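Local structure of putative NADPH-dependent oxidoreductase (Desulfitobacterium hafniense DCB-2, 3DB2) at residues 19-22 / 23-26; 38-41 / 42-46; 140-143 / 144-148. The protein probably acts as an NADPH-dependent oxidoreductase of the GFO/IDH/MocA type, with a Rossmann domain expected to bind the dinucleotide. All blocks are in the same frame, centred on the assembly; numbering follows the deposited sequence. Where two conformers were deposited one is given.

Contact 1 (19-22 / 23-26); sequences VMAD and AYTK
The carbonyl oxygen of A21 is gripped twice by T25. The hydroxyl OG1 of T25 donates to A21 O at 2.8 Å, and the backbone N of T25 donates to the same A21 O at 3.0 Å. The two donors come from opposite faces of the carbonyl plane, each tilted from it. T25 has OG1 set between its own N and carbonyl carbon (chi1 60°), which turns the hydroxyl back onto the carbonyl four residues earlier. One residue earlier, the N of Y24 bonds M20 O at 2.9 Å, in the carbonyl plane and nearly straight. A23 N makes weak bonds to V19 O and M20 O.

The Y24 ring folds back along the helix. Its chi1 of 63° swings the ring over the backbone of A21. A21 CA sits over one face, 3.6 Å from the ring centroid, as a CH-pi contact. A21 CB lies 3.8 Å from Y24 CZ, and M20 CB touches Y24 CE2 at 3.7 Å. An alanine in place of Y24 would strip this cover from A21 and is likely to leave a gap against L30 and L32 of strand 30-36.

M20, a selenomethionine, packs on L303 and V307 of helix 302-316. On the more exposed side, D22 OD1 forms a salt bridge with R49 and a hydrogen bond with Y50, both on helix 40-50. K26 runs extended, its CE 3.3 Å from D22 O. The contact lies toward the C-terminal part of helix 15-24, the helix of the beta-alpha-beta unit formed with strands 6-11 and 30-36, which is characteristic of a Rossmann fold.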
ATOM      1  N   VAL C  19      22.152  10.477 -20.296  1.00 18.82           N
ATOM      2  CA  VAL C  19      20.799  10.965 -19.989  1.00 20.62           C
ATOM      3  C   VAL C  19      20.901  12.310 -19.284  1.00 23.12           C
ATOM      4  O   VAL C  19      20.130  13.198 -19.660  1.00 21.90           O
ATOM      5  CB  VAL C  19      20.029   9.955 -19.138  1.00 22.83           C
ATOM      6  CG1 VAL C  19      18.692  10.475 -18.614  1.00 30.04           C
ATOM      7  CG2 VAL C  19      19.790   8.713 -19.992  1.00 28.85           C
HETATM    8  N   MSE C  20      21.838  12.419 -18.333  1.00 19.36           N
HETATM    9  CA  MSE C  20      21.986  13.688 -17.612  1.00 21.97           C
HETATM   10  C   MSE C  20      22.374  14.790 -18.585  1.00 22.32           C
HETATM   11  O   MSE C  20      21.715  15.832 -18.618  1.00 18.98           O
HETATM   12  CB  MSE C  20      22.981  13.583 -16.460  1.00 22.59           C
HETATM   13  CG  MSE C  20      22.533  12.830 -15.208  1.00 22.17           C
HETATM   14 SE   MSE C  20      20.803  13.418 -14.482  0.75 22.58          SE
HETATM   15  CE  MSE C  20      21.374  15.190 -13.937  1.00 21.74           C
ATOM     16  N   ALA C  21      23.424  14.562 -19.383  1.00 20.13           N
ATOM     17  CA  ALA C  21      23.912  15.612 -20.273  1.00 17.70           C
ATOM     18  C   ALA C  21      22.892  15.993 -21.335  1.00 13.59           C
ATOM     19  O   ALA C  21      22.785  17.152 -21.732  1.00 23.41           O
ATOM     20  CB  ALA C  21      25.230  15.158 -20.910  1.00 22.44           C
ATOM     21  N   ASP C  22      22.126  15.038 -21.830  1.00 17.31           N
ATOM     22  CA  ASP C  22      21.048  15.337 -22.758  1.00 16.16           C
ATOM     23  C   ASP C  22      20.126  16.401 -22.172  1.00 17.97           C
ATOM     24  O   ASP C  22      19.609  17.312 -22.809  1.00 24.30           O
ATOM     25  CB  ASP C  22      20.274  14.057 -23.069  1.00 21.52           C
ATOM     26  CG  ASP C  22      20.984  13.194 -24.090  1.00 34.19           C
ATOM     27  OD1 ASP C  22      22.052  13.608 -24.589  1.00 28.56           O
ATOM     28  OD2 ASP C  22      20.472  12.086 -24.365  1.00 37.71           O
ATOM     29  N   ALA C  23      19.902  16.352 -20.861  1.00 21.45           N
ATOM     30  CA  ALA C  23      19.091  17.418 -20.258  1.00 18.35           C
ATOM     31  C   ALA C  23      19.885  18.661 -19.915  1.00 19.12           C
ATOM     32  O   ALA C  23      19.481  19.779 -20.284  1.00 24.88           O
ATOM     33  CB  ALA C  23      18.419  16.809 -19.034  1.00 19.48           C
ATOM     34  N   TYR C  24      21.006  18.539 -19.195  1.00 22.10           N
ATOM     35  CA  TYR C  24      21.611  19.736 -18.599  1.00 18.23           C
ATOM     36  C   TYR C  24      22.322  20.574 -19.655  1.00 23.33           C
ATOM     37  O   TYR C  24      22.518  21.778 -19.432  1.00 28.54           O
ATOM     38  CB  TYR C  24      22.524  19.436 -17.412  1.00 21.69           C
ATOM     39  CG  TYR C  24      23.768  18.621 -17.552  1.00 21.46           C
ATOM     40  CD1 TYR C  24      24.894  19.132 -18.196  1.00 23.95           C
ATOM     41  CD2 TYR C  24      23.845  17.333 -17.050  1.00 20.29           C
ATOM     42  CE1 TYR C  24      26.052  18.395 -18.339  1.00 21.86           C
ATOM     43  CE2 TYR C  24      25.003  16.573 -17.184  1.00 21.69           C
ATOM     44  CZ  TYR C  24      26.098  17.128 -17.832  1.00 23.68           C
ATOM     45  OH  TYR C  24      27.263  16.405 -17.983  1.00 20.91           O
ATOM     46  N   THR C  25      22.742  19.983 -20.776  1.00 24.84           N
ATOM     47  CA  THR C  25      23.505  20.853 -21.702  1.00 24.53           C
ATOM     48  C   THR C  25      22.549  21.786 -22.437  1.00 28.88           C
ATOM     49  O   THR C  25      22.990  22.684 -23.157  1.00 33.27           O
ATOM     50  CB  THR C  25      24.350  20.043 -22.690  1.00 23.86           C
ATOM     51  OG1 THR C  25      23.501  19.182 -23.482  1.00 23.98           O
ATOM     52  CG2 THR C  25      25.305  19.145 -21.924  1.00 20.73           C
ATOM     53  N   LYS C  26      21.242  21.613 -22.251  1.00 25.40           N
ATOM     54  CA  LYS C  26      20.289  22.590 -22.772  1.00 26.73           C
ATOM     55  C   LYS C  26      20.307  23.916 -22.009  1.00 27.27           C
ATOM     56  O   LYS C  26      19.773  24.908 -22.516  1.00 28.00           O
ATOM     57  CB  LYS C  26      18.861  22.060 -22.718  1.00 27.79           C
ATOM     58  CG  LYS C  26      18.651  20.716 -23.377  1.00 26.84           C
ATOM     59  CD  LYS C  26      17.153  20.408 -23.348  1.00 32.11           C
ATOM     60  CE  LYS C  26      16.916  18.971 -23.801  1.00 33.70           C
ATOM     61  NZ  LYS C  26      15.450  18.709 -23.963  1.00 31.78           N
TER

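Contact 2 (38-41 / 42-46); sequences RTED and KREKF
The N-terminal two turns of helix 40-50 begin after T39, which is at the N-cap position. In one of its two deposited conformers, R43 reaches back over the start of the helix. In that conformer its guanidinium lies flat above the backbone of E40, whose CA meets one face, offset toward the rim. The closest approach there is 3.1 Å, from R43 NE to E40 CA. The chain bends at chi2 (99°) and chi3 (65°), which folds it back toward the start of the helix. Its NH1 then donates to S37 O, just before the segment.

The helix is the second in the Rossmann sheet-and-helix pattern, between strands 30-36 and 53-54. Its backbone bonding starts at once: R43 N bonds T39 O at 3.1 Å, and K45 N bonds D41 O at 3.1 Å. The T39 side chain makes no capping bond; its CB packs on K42 CB at 4.0 Å.

The outer side carries acids. As modelled, E40 OE2 and E44 OE1 are 3.7 Å apart, with carboxylate planes 17° from parallel. The placement of the E44 side chain is doubtful, however, because it comes too close to E40 O. The like charges may oppose each other, and the surface position would let solvent screen them.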
ATOM      1  N   ARG C  38      37.586   6.060 -16.607  1.00 32.64           N
ATOM      2  CA  ARG C  38      38.871   5.343 -16.587  1.00 32.32           C
ATOM      3  C   ARG C  38      39.246   4.885 -17.994  1.00 38.80           C
ATOM      4  O   ARG C  38      40.389   4.953 -18.452  1.00 39.82           O
ATOM      5  CB  ARG C  38      38.805   4.181 -15.605  1.00 40.41           C
ATOM      6  CG  ARG C  38      38.357   4.556 -14.198  1.00 52.81           C
ATOM      7  CD  ARG C  38      37.302   3.602 -13.641  1.00 59.35           C
ATOM      8  NE  ARG C  38      35.984   4.246 -13.547  1.00 59.54           N
ATOM      9  CZ  ARG C  38      34.872   3.564 -13.268  1.00 63.04           C
ATOM     10  NH1 ARG C  38      34.956   2.248 -13.068  1.00 71.00           N
ATOM     11  NH2 ARG C  38      33.697   4.175 -13.187  1.00 48.07           N
ATOM     12  N   THR C  39      38.227   4.418 -18.720  1.00 36.79           N
ATOM     13  CA  THR C  39      38.355   3.967 -20.095  1.00 37.38           C
ATOM     14  C   THR C  39      38.382   5.112 -21.101  1.00 34.74           C
ATOM     15  O   THR C  39      37.385   5.828 -21.182  1.00 32.07           O
ATOM     16  CB  THR C  39      37.157   3.058 -20.474  1.00 36.05           C
ATOM     17  OG1 THR C  39      37.095   1.966 -19.549  1.00 52.07           O
ATOM     18  CG2 THR C  39      37.327   2.498 -21.874  1.00 44.33           C
ATOM     19  N   GLU C  40      39.488   5.202 -21.829  1.00 38.70           N
ATOM     20  CA  GLU C  40      39.753   6.149 -22.897  1.00 36.46           C
ATOM     21  C   GLU C  40      38.590   6.207 -23.892  1.00 38.08           C
ATOM     22  O   GLU C  40      38.124   7.269 -24.303  1.00 37.04           O
ATOM     23  CB  GLU C  40      41.043   5.817 -23.674  1.00 41.86           C
ATOM     24  CG  GLU C  40      41.076   6.272 -25.118  1.00 50.50           C
ATOM     25  CD  GLU C  40      42.462   6.418 -25.718  1.00 61.56           C
ATOM     26  OE1 GLU C  40      43.073   5.413 -26.148  1.00 62.00           O
ATOM     27  OE2 GLU C  40      42.986   7.554 -25.788  1.00 66.06           O
ATOM     28  N   ASP C  41      38.113   5.037 -24.292  1.00 35.48           N
ATOM     29  CA  ASP C  41      37.009   4.938 -25.231  1.00 38.41           C
ATOM     30  C   ASP C  41      35.769   5.610 -24.644  1.00 38.43           C
ATOM     31  O   ASP C  41      35.067   6.348 -25.335  1.00 34.37           O
ATOM     32  CB  ASP C  41      36.793   3.456 -25.516  1.00 38.16           C
ATOM     33  CG  ASP C  41      37.800   2.937 -26.539  1.00 37.42           C
ATOM     34  OD1 ASP C  41      38.515   3.752 -27.168  1.00 45.82           O
ATOM     35  OD2 ASP C  41      37.880   1.708 -26.712  1.00 43.16           O
ATOM     36  N   LYS C  42      35.502   5.355 -23.359  1.00 34.82           N
ATOM     37  CA  LYS C  42      34.334   6.015 -22.749  1.00 30.34           C
ATOM     38  C   LYS C  42      34.511   7.520 -22.843  1.00 33.95           C
ATOM     39  O   LYS C  42      33.578   8.288 -23.096  1.00 36.85           O
ATOM     40  CB  LYS C  42      34.143   5.509 -21.332  1.00 33.16           C
ATOM     41  CG  LYS C  42      33.074   4.448 -21.144  1.00 31.72           C
ATOM     42  CD  LYS C  42      33.243   3.707 -19.840  1.00 34.73           C
ATOM     43  CE  LYS C  42      32.596   2.340 -19.811  1.00 47.35           C
ATOM     44  NZ  LYS C  42      32.544   1.795 -18.420  1.00 49.32           N
ATOM     45  N   ARG C  43      35.730   8.036 -22.657  1.00 31.71           N
ATOM     46  CA  ARG C  43      35.886   9.489 -22.733  0.50 31.06           C
ATOM     47  C   ARG C  43      35.791   9.914 -24.191  1.00 33.42           C
ATOM     48  O   ARG C  43      35.306  10.998 -24.511  1.00 34.15           O
ATOM     49  CB  ARG C  43      37.210   9.954 -22.149  0.50 29.17           C
ATOM     50  CG  ARG C  43      37.381   9.626 -20.674  0.50 28.02           C
ATOM     51  CD  ARG C  43      38.225   8.390 -20.447  0.50 27.91           C
ATOM     52  NE  ARG C  43      39.606   8.566 -20.891  0.50 27.75           N
ATOM     53  CZ  ARG C  43      40.728   8.200 -20.311  0.50 18.96           C
ATOM     54  NH1 ARG C  43      40.757   7.570 -19.150  0.50 22.22           N
ATOM     55  NH2 ARG C  43      41.861   8.485 -20.948  0.50 27.79           N
ATOM     56  N   GLU C  44      36.256   9.038 -25.077  1.00 32.97           N
ATOM     57  CA  GLU C  44      36.176   9.278 -26.517  1.00 34.86           C
ATOM     58  C   GLU C  44      34.773   9.692 -26.952  1.00 31.18           C
ATOM     59  O   GLU C  44      34.531  10.771 -27.491  1.00 35.99           O
ATOM     60  CB  GLU C  44      36.542   7.973 -27.240  1.00 34.71           C
ATOM     61  CG  GLU C  44      37.998   7.584 -27.081  1.00 47.87           C
ATOM     62  CD  GLU C  44      38.982   8.602 -27.625  1.00 54.87           C
ATOM     63  OE1 GLU C  44      40.114   8.190 -27.990  1.00 60.81           O
ATOM     64  OE2 GLU C  44      38.658   9.807 -27.698  1.00 51.00           O
ATOM     65  N   LYS C  45      33.857   8.774 -26.747  1.00 29.73           N
ATOM     66  CA  LYS C  45      32.467   8.844 -27.197  1.00 26.78           C
ATOM     67  C   LYS C  45      31.812  10.067 -26.586  1.00 30.85           C
ATOM     68  O   LYS C  45      31.215  10.924 -27.237  1.00 31.74           O
ATOM     69  CB  LYS C  45      31.837   7.526 -26.783  1.00 30.25           C
ATOM     70  CG  LYS C  45      30.407   7.332 -27.214  1.00 33.73           C
ATOM     71  CD  LYS C  45      30.036   5.859 -27.219  1.00 41.80           C
ATOM     72  CE  LYS C  45      28.520   5.689 -27.207  1.00 48.23           C
ATOM     73  NZ  LYS C  45      27.831   6.644 -28.123  1.00 56.72           N
ATOM     74  N   PHE C  46      31.929  10.213 -25.262  1.00 29.70           N
ATOM     75  CA  PHE C  46      31.210  11.296 -24.578  1.00 26.25           C
ATOM     76  C   PHE C  46      31.641  12.656 -25.079  1.00 30.28           C
ATOM     77  O   PHE C  46      30.866  13.533 -25.499  1.00 26.47           O
ATOM     78  CB  PHE C  46      31.446  11.101 -23.071  1.00 25.87           C
ATOM     79  CG  PHE C  46      30.565  11.997 -22.210  1.00 25.15           C
ATOM     80  CD1 PHE C  46      31.005  13.254 -21.864  1.00 24.36           C
ATOM     81  CD2 PHE C  46      29.321  11.564 -21.779  1.00 24.44           C
ATOM     82  CE1 PHE C  46      30.246  14.119 -21.095  1.00 28.43           C
ATOM     83  CE2 PHE C  46      28.542  12.419 -21.010  1.00 22.63           C
ATOM     84  CZ  PHE C  46      28.997  13.683 -20.683  1.00 26.62           C
TER

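Contact 3 (140-143 / 144-148); sequences DTKE and IGEVS
K142 and G145 close a type I turn: G145 N donates to K142 O at 2.9 Å, from above the carbonyl plane. G145 has positive phi (82°), where a residue without a side chain fits easily. The packed side of this turn is I144. Its chain lies on I139 of helix 130-140 and on V245, A250 and L252 of the large sheet.

Just past helix 130-140, K142 takes positive phi (70°) in a Schellman motif, and the turn then leads into strand 147-155 of the C-terminal domain. The looser side is held by K142 and E146. E146 OE2 lies alongside the lysine methylenes, 3.3 Å from both K142 CD and K142 CE. E146 bends at chi2 (-75°), which brings its carboxylate back to the lysine. The charged atoms stay further apart, 4.4 Å from K142 NZ to E146 OE1, beyond a salt bridge. K142 NZ instead donates to I139 O. A water donates to G145 O at 2.6 Å and takes a weak bond, 3.5 Å, from K142 NZ. E143 turns to K275, with which it forms a salt bridge. E146 also packs on Y208 of the second subunit.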
ATOM      1  N   ASP C 140       0.636  21.314   1.953  1.00 20.33           N
ATOM      2  CA  ASP C 140       1.106  22.328   2.886  1.00 22.52           C
ATOM      3  C   ASP C 140       0.028  23.353   3.216  1.00 25.97           C
ATOM      4  O   ASP C 140      -0.050  23.773   4.371  1.00 26.75           O
ATOM      5  CB  ASP C 140       2.337  23.043   2.343  1.00 26.50           C
ATOM      6  CG  ASP C 140       3.579  22.180   2.576  1.00 31.51           C
ATOM      7  OD1 ASP C 140       3.478  21.149   3.280  1.00 30.86           O
ATOM      8  OD2 ASP C 140       4.626  22.584   2.023  1.00 34.04           O
ATOM      9  N   THR C 141      -0.760  23.716   2.222  1.00 27.50           N
ATOM     10  CA  THR C 141      -1.866  24.643   2.349  1.00 24.85           C
ATOM     11  C   THR C 141      -3.047  23.931   3.004  1.00 27.60           C
ATOM     12  O   THR C 141      -4.033  24.585   3.317  1.00 25.86           O
ATOM     13  CB  THR C 141      -2.349  25.207   1.013  1.00 22.13           C
ATOM     14  OG1 THR C 141      -2.667  24.119   0.124  1.00 28.22           O
ATOM     15  CG2 THR C 141      -1.311  25.959   0.184  1.00 24.38           C
ATOM     16  N   LYS C 142      -2.980  22.615   3.190  1.00 24.21           N
ATOM     17  CA  LYS C 142      -4.116  21.922   3.807  1.00 27.57           C
ATOM     18  C   LYS C 142      -5.340  21.863   2.902  1.00 21.06           C
ATOM     19  O   LYS C 142      -6.492  21.697   3.339  1.00 23.58           O
ATOM     20  CB  LYS C 142      -4.500  22.536   5.166  1.00 32.15           C
ATOM     21  CG  LYS C 142      -3.344  22.648   6.161  1.00 31.69           C
ATOM     22  CD  LYS C 142      -2.838  21.298   6.602  1.00 31.19           C
ATOM     23  CE  LYS C 142      -1.484  21.288   7.283  1.00 41.05           C
ATOM     24  NZ  LYS C 142      -0.438  20.757   6.345  1.00 53.80           N
ATOM     25  N   GLU C 143      -5.114  21.955   1.597  1.00 22.17           N
ATOM     26  CA  GLU C 143      -6.173  21.900   0.599  1.00 24.76           C
ATOM     27  C   GLU C 143      -6.891  20.555   0.759  1.00 19.25           C
ATOM     28  O   GLU C 143      -8.124  20.430   0.704  1.00 22.51           O
ATOM     29  CB  GLU C 143      -5.677  22.125  -0.831  1.00 21.63           C
ATOM     30  CG  GLU C 143      -6.796  22.206  -1.862  1.00 28.50           C
ATOM     31  CD  GLU C 143      -6.390  22.197  -3.320  1.00 33.55           C
ATOM     32  OE1 GLU C 143      -5.301  22.663  -3.719  1.00 35.82           O
ATOM     33  OE2 GLU C 143      -7.187  21.704  -4.161  1.00 36.49           O
ATOM     34  N   ILE C 144      -6.118  19.497   1.001  1.00 18.98           N
ATOM     35  CA  ILE C 144      -6.706  18.174   1.159  1.00 22.47           C
ATOM     36  C   ILE C 144      -7.006  17.822   2.609  1.00 20.28           C
ATOM     37  O   ILE C 144      -7.328  16.690   2.947  1.00 16.90           O
ATOM     38  CB  ILE C 144      -5.729  17.138   0.567  1.00 19.71           C
ATOM     39  CG1 ILE C 144      -4.395  16.999   1.297  1.00 24.24           C
ATOM     40  CG2 ILE C 144      -5.543  17.481  -0.907  1.00 16.75           C
ATOM     41  CD1 ILE C 144      -3.671  15.696   0.907  1.00 22.86           C
ATOM     42  N   GLY C 145      -6.885  18.805   3.486  1.00 20.58           N
ATOM     43  CA  GLY C 145      -7.051  18.664   4.914  1.00 20.93           C
ATOM     44  C   GLY C 145      -5.726  18.127   5.451  1.00 21.06           C
ATOM     45  O   GLY C 145      -4.714  18.439   4.798  1.00 22.66           O
ATOM     46  N   GLU C 146      -5.795  17.367   6.527  1.00 19.34           N
ATOM     47  CA  GLU C 146      -4.613  16.791   7.156  1.00 17.48           C
ATOM     48  C   GLU C 146      -4.336  15.370   6.647  1.00 16.70           C
ATOM     49  O   GLU C 146      -5.222  14.558   6.536  1.00 14.88           O
ATOM     50  CB  GLU C 146      -4.717  16.678   8.661  1.00 16.31           C
ATOM     51  CG  GLU C 146      -4.820  18.042   9.355  1.00 31.88           C
ATOM     52  CD  GLU C 146      -3.493  18.776   9.404  1.00 32.94           C
ATOM     53  OE1 GLU C 146      -2.432  18.121   9.307  1.00 48.30           O
ATOM     54  OE2 GLU C 146      -3.484  20.020   9.539  1.00 44.46           O
ATOM     55  N   VAL C 147      -3.067  15.111   6.386  1.00 17.07           N
ATOM     56  CA  VAL C 147      -2.649  13.786   5.940  1.00 12.88           C
ATOM     57  C   VAL C 147      -2.513  12.801   7.085  1.00 13.97           C
ATOM     58  O   VAL C 147      -1.916  13.080   8.125  1.00 13.81           O
ATOM     59  CB  VAL C 147      -1.270  13.805   5.260  1.00 15.58           C
ATOM     60  CG1 VAL C 147      -0.882  12.337   4.941  1.00 13.59           C
ATOM     61  CG2 VAL C 147      -1.289  14.686   4.037  1.00 19.49           C
ATOM     62  N   SER C 148      -3.044  11.605   6.883  1.00 14.99           N
ATOM     63  CA  SER C 148      -2.951  10.504   7.833  1.00 15.22           C
ATOM     64  C   SER C 148      -1.843   9.537   7.386  1.00 16.98           C
ATOM     65  O   SER C 148      -0.908   9.271   8.129  1.00 17.42           O
ATOM     66  CB  SER C 148      -4.244   9.693   7.972  1.00 18.35           C
ATOM     67  OG  SER C 148      -4.944   9.504   6.749  1.00 19.51           O
TER
HETATM   68  O   HOH W   1      -2.164  18.211   4.723  1.00 24.03           O

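The three contacts come in series along the chain. Contacts 1 and 2 share the N-terminal Rossmann domain, on helices 15-24 and 40-50, either end of strand 30-36 in sequence. Their centres are 18 Å apart, yet they touch: F46 CZ lies 4.1 Å from A21 CB, so the two helices pack together. Contact 3 lies in the C-terminal domain, where helix 130-140 gives way to strand 147-155 of the mixed sheet. Its centre is about 35 Å from that of contact 1 and 50 Å from that of contact 2. Contacts 1 and 2 thus belong to the presumed dinucleotide-binding half, while contact 3 borders the second subunit.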